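Local structure of muconate cycloisomerase (Azorhizobium caulinodans, 3MY9) at residues L122-A125 with D126-G130. The protein belongs to the mandelate racemase/muconate lactonizing enzyme family of the enolase superfamily, with a TIM-barrel-like C-terminal domain, and carries magnesium ions in this structure. Residues are numbered along the deposited sequence; the frame is centred on the assembly and turned at random.
Sequences LSVA and DLLGG
Asp126 sets its CG anti to its own carbonyl carbon (chi1 -63°), while Ser123 turns OG in between its N and carbonyl carbon (chi1 67°), and each side chain turns back toward the other residue's backbone amide across a single tight turn. Carboxylate oxygen Asp126 OD2 takes the amide of Ser123, N to OD2 2.6 Å, a short bond whose donor stands 42° out of the carboxylate plane. In return, Asp126 N lies 3.1 Å from Ser123 OG and is hydrogen-bonded to it, although the hydroxyl is modelled too near the carboxylate for its place to be certain. This exchange has the pattern of a capping box, its serine half being the less secure. A backbone bond from Leu127 N to Ser123 O (3.2 Å) closes the turn.

The far end is gathered by one carbonyl. Ala125 O accepts Leu128 N at 3.0 Å and Gly130 N at 2.9 Å, the two donors arriving from opposite faces of its plane. The positive phi of Gly129 brings Gly130 N round for the second bond, the six-to-one link also found in Schellman motifs.

Aliphatic side chains flank the turn: Leu122 CD1 crosses to Leu127 CD2 at 3.6 Å, and Val124 CG1 runs alongside Leu128 CD1 at 3.9 Å. The turn joins helix 102-120, whose Leu113 and Leu116 cover Val124 and Leu127, to strand 135-142, first of the barrel-like sheet; Leu122 of a second subunit packs on Leu127.

Several buried polar groups are thus satisfied within the turn, while Gln313 meets Ala125 N, and Gln283 and Arg88 of the second subunit meet Leu128 O. The carboxylate probably gains from the Ser123 amide and, weakly, from distant Lys85 of the second subunit, which would tend to keep it ionised.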
loop_
_atom_site.group_PDB
_atom_site.type_symbol
_atom_site.label_atom_id
_atom_site.label_comp_id
_atom_site.label_asym_id
_atom_site.label_seq_id
_atom_site.Cartn_x
_atom_site.Cartn_y
_atom_site.Cartn_z
ATOM N N LEU A 122 0.392 -50.061 8.339
ATOM C CA LEU A 122 0.795 -48.695 8.624
ATOM C C LEU A 122 -0.288 -47.978 9.409
ATOM O O LEU A 122 -1.479 -48.199 9.182
ATOM C CB LEU A 122 1.035 -47.921 7.314
ATOM C CG LEU A 122 2.274 -48.304 6.495
ATOM C CD1 LEU A 122 2.311 -47.493 5.171
ATOM C CD2 LEU A 122 3.563 -48.112 7.307
ATOM N N SER A 123 0.124 -47.100 10.311
ATOM C CA SER A 123 -0.804 -46.168 10.927
ATOM C C SER A 123 -1.162 -45.028 9.960
ATOM O O SER A 123 -0.497 -44.803 8.932
ATOM C CB SER A 123 -0.185 -45.563 12.171
ATOM O OG SER A 123 0.917 -44.739 11.836
ATOM N N VAL A 124 -2.195 -44.277 10.325
ATOM C CA VAL A 124 -2.563 -43.096 9.594
ATOM C C VAL A 124 -1.433 -42.050 9.623
ATOM O O VAL A 124 -1.115 -41.462 8.591
ATOM C CB VAL A 124 -3.924 -42.561 10.087
ATOM C CG1 VAL A 124 -4.195 -41.206 9.515
ATOM C CG2 VAL A 124 -5.027 -43.559 9.682
ATOM N N ALA A 125 -0.808 -41.828 10.778
ATOM C CA ALA A 125 0.391 -40.966 10.832
ATOM C C ALA A 125 1.444 -41.370 9.772
ATOM O O ALA A 125 1.995 -40.519 9.089
ATOM C CB ALA A 125 1.009 -40.999 12.223
ATOM N N ASP A 126 1.725 -42.670 9.681
ATOM C CA ASP A 126 2.677 -43.240 8.713
ATOM C C ASP A 126 2.352 -42.851 7.270
ATOM O O ASP A 126 3.250 -42.620 6.483
ATOM C CB ASP A 126 2.661 -44.781 8.758
ATOM C CG ASP A 126 3.092 -45.360 10.091
ATOM O OD1 ASP A 126 3.851 -44.689 10.812
ATOM O OD2 ASP A 126 2.696 -46.524 10.390
ATOM N N LEU A 127 1.062 -42.858 6.942
ATOM C CA LEU A 127 0.546 -42.499 5.631
ATOM C C LEU A 127 0.488 -40.988 5.374
ATOM O O LEU A 127 0.111 -40.548 4.260
ATOM C CB LEU A 127 -0.859 -43.070 5.478
ATOM C CG LEU A 127 -0.929 -44.602 5.510
ATOM C CD1 LEU A 127 -2.371 -45.058 5.638
ATOM C CD2 LEU A 127 -0.275 -45.155 4.247
ATOM N N LEU A 128 0.812 -40.203 6.403
ATOM C CA LEU A 128 0.785 -38.749 6.336
ATOM C C LEU A 128 2.194 -38.166 6.503
ATOM O O LEU A 128 2.360 -37.001 6.885
ATOM C CB LEU A 128 -0.157 -38.204 7.432
ATOM C CG LEU A 128 -1.635 -38.548 7.195
ATOM C CD1 LEU A 128 -2.514 -37.960 8.287
ATOM C CD2 LEU A 128 -2.111 -38.101 5.804
ATOM N N GLY A 129 3.202 -39.006 6.249
ATOM C CA GLY A 129 4.596 -38.584 6.243
ATOM C C GLY A 129 5.388 -39.135 7.404
ATOM O O GLY A 129 6.591 -38.902 7.488
ATOM N N GLY A 130 4.708 -39.845 8.299
ATOM C CA GLY A 130 5.323 -40.434 9.463
ATOM C C GLY A 130 5.157 -39.575 10.703
ATOM O O GLY A 130 5.025 -38.360 10.610
#